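Local coordinates for nucleocapsid protein (Schmallenberg virus, PDB 4JNG) that encapsidates the viral genomic RNA, protecting it from nucleases and forming the helical nucleocapsid that is the template for transcription and replication, at residues 56-61 / 76-81; 150-155 / 178-183; 156-161 / 202-207. All blocks are in the same frame, centred on the assembly; numbering follows the deposited sequence.

Contact 1 of 3, residues 56-61 / 76-81; sequences KTAQPS and NHFPQY. With nucleotides of chain A.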
# COMPACT_ATOMS: atom_id res chain seq x y z
N LYS B 56 12.92 -4.03 9.47
CA LYS B 56 13.45 -2.67 9.33
C LYS B 56 14.96 -2.57 9.64
O LYS B 56 15.53 -1.48 9.62
CB LYS B 56 12.64 -1.69 10.19
CG LYS B 56 13.13 -1.47 11.62
CD LYS B 56 12.08 -0.74 12.45
CE LYS B 56 12.70 0.30 13.37
NZ LYS B 56 13.67 -0.30 14.32
N THR B 57 15.60 -3.71 9.89
CA THR B 57 17.00 -3.71 10.30
C THR B 57 17.92 -4.20 9.19
O THR B 57 17.71 -5.28 8.63
CB THR B 57 17.21 -4.57 11.56
OG1 THR B 57 16.38 -4.07 12.61
CG2 THR B 57 18.65 -4.53 12.01
N ALA B 58 18.94 -3.40 8.88
CA ALA B 58 19.78 -3.63 7.71
C ALA B 58 21.14 -4.23 8.08
O ALA B 58 22.18 -3.70 7.70
CB ALA B 58 19.96 -2.33 6.94
N GLN B 59 21.11 -5.33 8.82
CA GLN B 59 22.25 -6.24 8.86
C GLN B 59 21.76 -7.64 8.56
O GLN B 59 20.71 -8.05 9.05
CB GLN B 59 23.00 -6.21 10.20
CG GLN B 59 22.13 -6.14 11.43
CD GLN B 59 21.85 -4.72 11.87
OE1 GLN B 59 21.74 -3.82 11.04
NE2 GLN B 59 21.73 -4.52 13.17
N PRO B 60 22.50 -8.38 7.72
CA PRO B 60 22.06 -9.70 7.30
C PRO B 60 22.01 -10.73 8.43
O PRO B 60 21.46 -11.81 8.22
CB PRO B 60 23.10 -10.09 6.25
CG PRO B 60 24.32 -9.32 6.63
CD PRO B 60 23.77 -8.00 7.08
N SER B 61 22.59 -10.42 9.59
CA SER B 61 22.42 -11.27 10.77
C SER B 61 22.43 -10.44 12.07
O SER B 61 23.13 -9.42 12.17
CB SER B 61 23.45 -12.41 10.80
OG SER B 61 24.64 -12.04 11.47
N ASN B 76 16.50 -12.46 6.94
CA ASN B 76 16.02 -12.43 5.55
C ASN B 76 14.68 -11.69 5.44
O ASN B 76 13.99 -11.77 4.42
CB ASN B 76 15.89 -13.86 4.99
CG ASN B 76 17.17 -14.36 4.36
OD1 ASN B 76 18.25 -13.83 4.61
ND2 ASN B 76 17.06 -15.38 3.52
N HIS B 77 14.33 -10.93 6.48
CA HIS B 77 13.08 -10.17 6.50
C HIS B 77 13.22 -8.80 5.83
O HIS B 77 12.30 -8.34 5.15
CB HIS B 77 12.60 -9.98 7.93
CG HIS B 77 12.09 -11.24 8.54
ND1 HIS B 77 10.82 -11.72 8.29
CD2 HIS B 77 12.66 -12.11 9.41
CE1 HIS B 77 10.64 -12.84 8.98
NE2 HIS B 77 11.74 -13.09 9.66
N PHE B 78 14.34 -8.13 6.09
CA PHE B 78 14.66 -6.87 5.43
C PHE B 78 14.59 -7.12 3.91
O PHE B 78 15.25 -8.04 3.41
CB PHE B 78 16.04 -6.37 5.87
CG PHE B 78 16.41 -5.03 5.30
CD1 PHE B 78 15.89 -3.86 5.84
CD2 PHE B 78 17.31 -4.93 4.24
CE1 PHE B 78 16.24 -2.62 5.32
CE2 PHE B 78 17.67 -3.69 3.72
CZ PHE B 78 17.12 -2.54 4.26
N PRO B 79 13.77 -6.34 3.18
CA PRO B 79 13.45 -6.62 1.77
C PRO B 79 14.65 -7.07 0.94
O PRO B 79 14.59 -8.10 0.26
CB PRO B 79 12.90 -5.29 1.25
CG PRO B 79 12.49 -4.51 2.46
CD PRO B 79 13.00 -5.19 3.70
N GLN B 80 15.73 -6.31 1.02
CA GLN B 80 16.96 -6.59 0.27
C GLN B 80 17.50 -8.01 0.50
O GLN B 80 18.08 -8.61 -0.41
CB GLN B 80 18.02 -5.55 0.65
CG GLN B 80 19.34 -5.64 -0.11
CD GLN B 80 20.31 -4.55 0.30
OE1 GLN B 80 19.91 -3.47 0.73
NE2 GLN B 80 21.60 -4.83 0.17
N TYR B 81 17.31 -8.54 1.71
CA TYR B 81 17.89 -9.82 2.10
C TYR B 81 16.99 -11.03 1.82
O TYR B 81 17.42 -12.17 2.01
CB TYR B 81 18.26 -9.79 3.60
CG TYR B 81 19.17 -8.64 4.02
CD1 TYR B 81 20.06 -8.05 3.11
CD2 TYR B 81 19.17 -8.17 5.33
CE1 TYR B 81 20.89 -7.01 3.50
CE2 TYR B 81 20.00 -7.14 5.73
CZ TYR B 81 20.86 -6.56 4.82
OH TYR B 81 21.68 -5.53 5.24
P U A 26 8.33 -12.10 6.09
OP1 U A 26 8.51 -10.87 6.88
OP2 U A 26 8.11 -13.40 6.78
O5' U A 26 7.13 -11.91 5.06
C5' U A 26 6.76 -10.61 4.54
C4' U A 26 5.58 -10.72 3.59
O4' U A 26 5.88 -11.70 2.56
C3' U A 26 4.27 -11.20 4.20
O3' U A 26 3.48 -10.14 4.73
C2' U A 26 3.54 -11.79 2.99
O2' U A 26 2.77 -10.85 2.27
C1' U A 26 4.69 -12.34 2.14
N1 U A 26 4.87 -13.79 2.27
C2 U A 26 4.19 -14.60 1.38
O2 U A 26 3.49 -14.16 0.49
N3 U A 26 4.39 -15.95 1.56
C4 U A 26 5.16 -16.56 2.52
O4 U A 26 5.23 -17.79 2.55
C5 U A 26 5.81 -15.66 3.42
C6 U A 26 5.64 -14.34 3.27
P U A 25 12.21 -16.76 6.06
OP1 U A 25 12.66 -16.14 7.33
OP2 U A 25 11.43 -18.02 6.08
O5' U A 25 11.41 -15.63 5.28
C5' U A 25 11.99 -14.35 5.04
C4' U A 25 11.21 -13.63 3.98
O4' U A 25 11.20 -14.43 2.77
C3' U A 25 9.74 -13.41 4.29
O3' U A 25 9.60 -12.26 5.13
C2' U A 25 9.13 -13.26 2.90
O2' U A 25 9.26 -11.95 2.41
C1' U A 25 9.99 -14.22 2.07
N1 U A 25 9.38 -15.52 1.75
C2 U A 25 8.63 -15.61 0.59
O2 U A 25 8.44 -14.65 -0.14
N3 U A 25 8.11 -16.85 0.33
C4 U A 25 8.25 -17.99 1.08
O4 U A 25 7.72 -19.04 0.70
C5 U A 25 9.05 -17.83 2.26
C6 U A 25 9.57 -16.63 2.54
P U A 24 13.41 -22.04 5.03
OP1 U A 24 13.73 -22.04 6.50
OP2 U A 24 12.09 -22.53 4.58
O5' U A 24 13.58 -20.56 4.49
C5' U A 24 14.82 -19.85 4.56
C4' U A 24 14.73 -18.57 3.78
O4' U A 24 14.75 -18.86 2.35
C3' U A 24 13.46 -17.76 3.97
O3' U A 24 13.52 -16.96 5.14
C2' U A 24 13.43 -16.93 2.70
O2' U A 24 14.32 -15.83 2.67
C1' U A 24 13.89 -17.95 1.67
N1 U A 24 12.80 -18.71 1.04
C2 U A 24 12.11 -18.09 0.02
O2 U A 24 12.35 -16.96 -0.36
N3 U A 24 11.10 -18.85 -0.54
C4 U A 24 10.74 -20.13 -0.19
O4 U A 24 9.81 -20.68 -0.79
C5 U A 24 11.50 -20.70 0.88
C6 U A 24 12.48 -19.99 1.44
O HOH W 1 20.63 -12.54 5.59
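The loops that lead into and out of the β-hairpin 61-66/69-74 meet here, F78 of the outgoing loop packing on T57 and A58 of the incoming one and Y81 on A58-P60, while N76 and H77 belong to the RNA-binding side. The CB of A58 sits over one face of the F78 ring, 4.1 Å from its centroid, a CH-pi contact. The F78 ring reaches it because CG stands anti to the backbone N (chi1 -176°). CB of F78 lies 3.4 Å from T57 O. The ring of Y81 is sandwiched: CD2 of F78 lies over the centre of one face and CB of P60 over the opposite one. Its CE2 comes within 3.4 Å of P60 N, and the A58 carbonyl carbon lies at the ring edge. A water lies 2.9 Å from both P60 O and N76 OD1 and links the two loops. N75 bonds with the backbone of P60, and L54 and K51 of helix 47-56 touch H77. N76 ND2 gives a hydrogen bond of 2.9 Å to O2' of U24 of chain A. H77 turns its ring edge to the phosphate of U26 of chain A: ND1 donates to OP1 at 2.8 Å (N-H...O 161°).

Contact 2 of 3, residues 150-155 / 178-183; sequences MFLDAF and KKVLRQ. With nucleotides of chain A.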
# COMPACT_ATOMS: atom_id res chain seq x y z
N MET B 150 7.73 -27.99 9.75
CA MET B 150 8.96 -28.76 9.56
C MET B 150 8.96 -30.11 10.30
O MET B 150 9.83 -30.95 10.05
CB MET B 150 10.15 -27.97 10.09
CG MET B 150 10.44 -26.64 9.42
SD MET B 150 12.02 -25.98 10.01
CE MET B 150 11.61 -25.27 11.59
N PHE B 151 8.01 -30.33 11.21
CA PHE B 151 7.96 -31.55 12.00
C PHE B 151 6.54 -32.14 12.04
O PHE B 151 5.93 -32.25 13.10
CB PHE B 151 8.45 -31.27 13.43
CG PHE B 151 9.78 -30.58 13.49
CD1 PHE B 151 10.93 -31.24 13.11
CD2 PHE B 151 9.87 -29.26 13.90
CE1 PHE B 151 12.16 -30.60 13.14
CE2 PHE B 151 11.10 -28.62 13.94
CZ PHE B 151 12.24 -29.29 13.55
N LEU B 152 6.03 -32.51 10.87
CA LEU B 152 4.71 -33.15 10.80
C LEU B 152 4.61 -34.41 11.69
O LEU B 152 3.58 -34.65 12.30
CB LEU B 152 4.35 -33.46 9.33
CG LEU B 152 3.54 -32.45 8.49
CD1 LEU B 152 3.30 -31.09 9.13
CD2 LEU B 152 4.19 -32.27 7.12
N ASP B 153 5.70 -35.18 11.80
CA ASP B 153 5.73 -36.37 12.65
C ASP B 153 5.52 -36.04 14.14
O ASP B 153 4.70 -36.68 14.82
CB ASP B 153 7.06 -37.12 12.46
CG ASP B 153 7.16 -38.38 13.33
OD1 ASP B 153 7.24 -38.25 14.57
OD2 ASP B 153 7.19 -39.49 12.77
N ALA B 154 6.26 -35.05 14.63
CA ALA B 154 6.23 -34.66 16.03
C ALA B 154 4.92 -33.97 16.44
O ALA B 154 4.51 -34.06 17.60
CB ALA B 154 7.41 -33.74 16.34
N PHE B 155 4.29 -33.28 15.49
CA PHE B 155 3.04 -32.57 15.77
C PHE B 155 1.83 -33.26 15.16
O PHE B 155 0.79 -32.63 14.94
CB PHE B 155 3.13 -31.11 15.31
CG PHE B 155 4.18 -30.31 16.03
CD1 PHE B 155 3.98 -29.90 17.35
CD2 PHE B 155 5.36 -29.96 15.39
CE1 PHE B 155 4.95 -29.16 18.01
CE2 PHE B 155 6.33 -29.22 16.05
CZ PHE B 155 6.12 -28.82 17.37
N LYS B 178 2.48 -23.79 0.22
CA LYS B 178 3.60 -24.23 -0.60
C LYS B 178 4.62 -25.02 0.21
O LYS B 178 5.00 -26.13 -0.18
CB LYS B 178 4.27 -23.00 -1.21
CG LYS B 178 5.42 -23.31 -2.14
CD LYS B 178 6.02 -22.03 -2.69
CE LYS B 178 6.87 -21.31 -1.65
NZ LYS B 178 7.16 -19.91 -2.04
N LYS B 179 5.05 -24.46 1.35
CA LYS B 179 6.11 -25.08 2.13
C LYS B 179 5.70 -26.42 2.72
O LYS B 179 6.41 -27.42 2.57
CB LYS B 179 6.58 -24.16 3.27
CG LYS B 179 7.88 -24.65 3.89
CD LYS B 179 8.41 -23.74 4.99
CE LYS B 179 9.46 -24.46 5.84
NZ LYS B 179 10.66 -24.90 5.09
N VAL B 180 4.56 -26.43 3.40
CA VAL B 180 4.13 -27.62 4.13
C VAL B 180 3.92 -28.80 3.18
O VAL B 180 4.26 -29.94 3.51
CB VAL B 180 2.87 -27.36 5.00
CG1 VAL B 180 1.64 -27.07 4.15
CG2 VAL B 180 2.62 -28.53 5.94
N LEU B 181 3.41 -28.52 1.99
CA LEU B 181 3.10 -29.58 1.04
C LEU B 181 4.34 -30.31 0.52
O LEU B 181 4.22 -31.42 0.00
CB LEU B 181 2.22 -29.05 -0.09
CG LEU B 181 0.85 -28.64 0.47
CD1 LEU B 181 0.07 -27.80 -0.52
CD2 LEU B 181 0.06 -29.87 0.90
N ARG B 182 5.53 -29.71 0.67
CA ARG B 182 6.76 -30.42 0.34
C ARG B 182 7.63 -30.84 1.53
O ARG B 182 8.74 -31.33 1.35
CB ARG B 182 7.59 -29.66 -0.71
CG ARG B 182 7.85 -28.19 -0.48
CD ARG B 182 8.76 -27.69 -1.59
NE ARG B 182 9.27 -26.34 -1.33
CZ ARG B 182 8.87 -25.23 -1.94
NH1 ARG B 182 7.93 -25.26 -2.89
NH2 ARG B 182 9.43 -24.07 -1.61
N GLN B 183 7.10 -30.69 2.74
CA GLN B 183 7.76 -31.25 3.92
C GLN B 183 7.54 -32.75 3.92
O GLN B 183 6.57 -33.24 3.34
CB GLN B 183 7.21 -30.63 5.20
CG GLN B 183 7.46 -29.13 5.29
CD GLN B 183 8.92 -28.79 5.06
OE1 GLN B 183 9.80 -29.29 5.76
NE2 GLN B 183 9.18 -27.95 4.06
P U A 23 11.52 -26.57 1.95
OP1 U A 23 10.37 -25.92 2.59
OP2 U A 23 11.56 -26.68 0.47
O5' U A 23 12.83 -25.87 2.50
C5' U A 23 13.43 -24.90 1.67
C4' U A 23 14.69 -24.36 2.28
O4' U A 23 15.67 -24.30 1.21
C3' U A 23 14.56 -22.94 2.83
O3' U A 23 14.55 -22.87 4.26
C2' U A 23 15.74 -22.21 2.20
O2' U A 23 16.94 -22.31 2.94
C1' U A 23 15.90 -22.96 0.88
N1 U A 23 14.94 -22.53 -0.15
C2 U A 23 15.13 -21.27 -0.69
O2 U A 23 16.04 -20.54 -0.36
N3 U A 23 14.21 -20.91 -1.65
C4 U A 23 13.15 -21.66 -2.11
O4 U A 23 12.40 -21.19 -2.97
C5 U A 23 13.01 -22.95 -1.50
C6 U A 23 13.90 -23.33 -0.57
P U A 24 13.41 -22.04 5.03
OP1 U A 24 13.73 -22.04 6.50
OP2 U A 24 12.09 -22.53 4.58
O5' U A 24 13.58 -20.56 4.49
C5' U A 24 14.82 -19.85 4.56
C4' U A 24 14.73 -18.57 3.78
O4' U A 24 14.75 -18.86 2.35
C3' U A 24 13.46 -17.76 3.97
O3' U A 24 13.52 -16.96 5.14
C2' U A 24 13.43 -16.93 2.70
O2' U A 24 14.32 -15.83 2.67
C1' U A 24 13.89 -17.95 1.67
N1 U A 24 12.80 -18.71 1.04
C2 U A 24 12.11 -18.09 0.02
O2 U A 24 12.35 -16.96 -0.36
N3 U A 24 11.10 -18.85 -0.54
C4 U A 24 10.74 -20.13 -0.19
O4 U A 24 9.81 -20.68 -0.79
C5 U A 24 11.50 -20.70 0.88
C6 U A 24 12.48 -19.99 1.44
P U A 22 13.36 -30.74 -2.02
OP1 U A 22 14.55 -31.60 -2.17
OP2 U A 22 12.17 -30.96 -2.88
O5' U A 22 12.91 -30.79 -0.49
C5' U A 22 11.62 -30.33 -0.09
C4' U A 22 11.60 -30.09 1.40
O4' U A 22 12.02 -31.29 2.09
C3' U A 22 12.50 -28.97 1.90
O3' U A 22 11.67 -28.02 2.55
C2' U A 22 13.50 -29.65 2.84
O2' U A 22 13.83 -28.90 4.00
C1' U A 22 12.75 -30.92 3.23
N1 U A 22 13.64 -32.03 3.59
C2 U A 22 13.45 -32.65 4.81
O2 U A 22 12.57 -32.33 5.59
N3 U A 22 14.32 -33.68 5.08
C4 U A 22 15.34 -34.14 4.27
O4 U A 22 16.05 -35.07 4.66
C5 U A 22 15.48 -33.44 3.03
C6 U A 22 14.64 -32.44 2.74
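L152 and Q183 meet with CD2 of the leucine 3.9 Å from CB of the glutamine, their side chains crossing at about a right angle. The other methyl of L152, CD1, packs on CG2 of V180 at 4.1 Å; L160 of helix 158-168 touches both residues. Beside this apolar patch, Q183 folds back at chi2 (-52°), which turns its amide toward its own helix end and the RNA. NE2 donates to K179 O, coming from above the carbonyl plane, while R182 N reaches the same oxygen from the other face. NE2 also gives a 2.9 Å hydrogen bond to O3' of U22 of chain A, and these two acceptors probably hold the amide's rotation; OE1 is left facing CA of M150. K179 runs out extended and bends only at its last torsion (chi4 61°), setting NZ between two phosphates: 2.7 Å from OP1 of U23 and 2.8 Å from OP2 of U24, both of chain A. CG of M150 lies alongside CE of this lysine. R182 turns a guanidinium edge to the phosphate of U23 of chain A, NE donating to OP2 at 2.9 Å. K178 NZ makes a weak bond to O4 of the base of U24 of chain A and a hydrogen bond to O4 of a further uracil base. At this helix end K179 and R182 hold successive phosphates and K178 reaches the bases, beside the buried L152-V180 contact, forming part of this nucleoprotein's RNA-binding groove.

Contact 3 of 3, residues 156-161 / 202-207; sequences DFYPLV and KAAFNS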
# COMPACT_ATOMS: atom_id res chain seq x y z
N ASP B 156 1.96 -34.56 14.88
CA ASP B 156 0.84 -35.39 14.45
C ASP B 156 0.01 -34.70 13.38
O ASP B 156 -1.20 -34.53 13.53
CB ASP B 156 -0.03 -35.76 15.67
CG ASP B 156 0.70 -36.66 16.66
OD1 ASP B 156 1.38 -37.62 16.23
OD2 ASP B 156 0.58 -36.41 17.88
N PHE B 157 0.69 -34.26 12.32
CA PHE B 157 0.08 -33.65 11.13
C PHE B 157 -0.70 -32.34 11.35
O PHE B 157 -1.26 -31.81 10.40
CB PHE B 157 -0.83 -34.66 10.42
CG PHE B 157 -0.08 -35.63 9.54
CD1 PHE B 157 0.46 -35.22 8.33
CD2 PHE B 157 0.06 -36.96 9.92
CE1 PHE B 157 1.14 -36.11 7.52
CE2 PHE B 157 0.74 -37.86 9.11
CZ PHE B 157 1.28 -37.43 7.91
N TYR B 158 -0.73 -31.80 12.57
CA TYR B 158 -1.59 -30.64 12.84
C TYR B 158 -1.26 -29.39 12.00
O TYR B 158 -2.18 -28.73 11.52
CB TYR B 158 -1.63 -30.31 14.34
CG TYR B 158 -2.58 -31.22 15.09
CD1 TYR B 158 -3.93 -31.25 14.77
CD2 TYR B 158 -2.13 -32.06 16.09
CE1 TYR B 158 -4.81 -32.08 15.43
CE2 TYR B 158 -3.00 -32.90 16.77
CZ TYR B 158 -4.34 -32.90 16.43
OH TYR B 158 -5.22 -33.72 17.09
N PRO B 159 0.04 -29.06 11.83
CA PRO B 159 0.36 -27.86 11.07
C PRO B 159 -0.12 -27.92 9.61
O PRO B 159 -0.51 -26.91 9.05
CB PRO B 159 1.90 -27.80 11.13
CG PRO B 159 2.26 -28.59 12.33
CD PRO B 159 1.23 -29.67 12.43
N LEU B 160 -0.09 -29.12 9.02
CA LEU B 160 -0.60 -29.35 7.67
C LEU B 160 -2.09 -29.04 7.56
O LEU B 160 -2.50 -28.29 6.68
CB LEU B 160 -0.36 -30.79 7.23
CG LEU B 160 -1.07 -31.22 5.94
CD1 LEU B 160 -0.64 -30.37 4.76
CD2 LEU B 160 -0.80 -32.69 5.67
N VAL B 161 -2.88 -29.63 8.45
CA VAL B 161 -4.34 -29.48 8.38
C VAL B 161 -4.79 -28.12 8.91
O VAL B 161 -5.78 -27.57 8.43
CB VAL B 161 -5.09 -30.64 9.08
CG1 VAL B 161 -4.66 -31.98 8.50
CG2 VAL B 161 -4.90 -30.63 10.59
N LYS B 202 -6.65 -37.38 7.60
CA LYS B 202 -8.09 -37.13 7.63
C LYS B 202 -8.58 -37.10 9.08
O LYS B 202 -9.44 -36.29 9.44
CB LYS B 202 -8.86 -38.19 6.83
CG LYS B 202 -9.99 -37.63 5.97
CD LYS B 202 -10.98 -36.80 6.78
CE LYS B 202 -12.27 -36.57 6.01
NZ LYS B 202 -12.06 -35.79 4.76
N ALA B 203 -8.02 -37.97 9.92
CA ALA B 203 -8.34 -37.98 11.35
C ALA B 203 -7.98 -36.64 11.99
O ALA B 203 -8.83 -35.99 12.58
CB ALA B 203 -7.62 -39.13 12.05
N ALA B 204 -6.72 -36.22 11.85
CA ALA B 204 -6.25 -34.95 12.41
C ALA B 204 -6.97 -33.73 11.80
O ALA B 204 -7.22 -32.74 12.50
CB ALA B 204 -4.75 -34.81 12.25
N PHE B 205 -7.28 -33.80 10.51
CA PHE B 205 -8.09 -32.78 9.84
C PHE B 205 -9.44 -32.64 10.56
O PHE B 205 -9.92 -31.52 10.78
CB PHE B 205 -8.31 -33.16 8.37
CG PHE B 205 -9.11 -32.14 7.59
CD1 PHE B 205 -8.51 -30.96 7.15
CD2 PHE B 205 -10.45 -32.36 7.28
CE1 PHE B 205 -9.24 -30.03 6.43
CE2 PHE B 205 -11.18 -31.43 6.56
CZ PHE B 205 -10.57 -30.26 6.14
N ASN B 206 -10.03 -33.78 10.91
CA ASN B 206 -11.27 -33.86 11.67
C ASN B 206 -11.12 -33.27 13.08
O ASN B 206 -11.97 -32.51 13.53
CB ASN B 206 -11.74 -35.32 11.75
CG ASN B 206 -13.14 -35.46 12.31
OD1 ASN B 206 -14.07 -34.80 11.86
ND2 ASN B 206 -13.30 -36.35 13.29
N SER B 207 -10.03 -33.62 13.76
CA SER B 207 -9.74 -33.09 15.10
C SER B 207 -9.73 -31.56 15.13
O SER B 207 -10.40 -30.95 15.95
CB SER B 207 -8.40 -33.63 15.62
OG SER B 207 -8.55 -34.94 16.14
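V161 packs against the backbone and side chain of F205, and its side-chain carbons reach F205 and the A204 carbonyl of helix 198-209. CB, directed at that helix, lies 3.8 Å from CA of F205 and sits at the edge of the phenylalanine ring, near CD1. From CB the two methyls diverge. CG1, anti to the carbonyl carbon (chi1 -56°), reaches CB of F205 at 3.8 Å and touches its backbone N as closely. CG2, placed between the backbone N and the carbonyl carbon, turns instead to the preceding peptide and meets A204 O at 3.7 Å. This is helix-to-helix packing in the mainly helical nucleoprotein: the first turn of helix 158-168 lies against the middle of helix 198-209, and the backbones come nearest at V161 and F205. I201 and V208 of helix 198-209 also touch V161, and F205 stacks its ring on H165, one turn after V161 on helix 158-168. The methyl of A204 faces the start of helix 158-168, where F157 holds the N-cap position; it lies 3.8 Å from D156 O and also meets CB of F157. Y158 closes the side toward S207. Its CE1 lies 4.2 Å from the A204 methyl, and CB of S207 approaches the ring edge in plane, 3.5 Å from the Y158 OH. On one face of that tyrosine ring, offset toward the rim, rests the D156 carbonyl oxygen.

In the fold
From the N terminus, contact 1 comes first: it closes a short loop, the hairpin 61-66/69-74, tying the loop after helix 47-56 to the loop before helix 93-110. Its nearest atoms are about 12 Å from contact 2 and about 17 Å from contact 3, which lies on the opposite side of the chain's centre. Contacts 2 and 3 cross, since segment 156-161 falls between 150-155 and 178-183, and 202-207 follows both. They also touch: L152 O and F157 N form a probable hydrogen bond of 2.9 Å, and L181 packs on L160. Helix 158-168 thus joins the RNA-gripping helix 177-181 to helix 198-209.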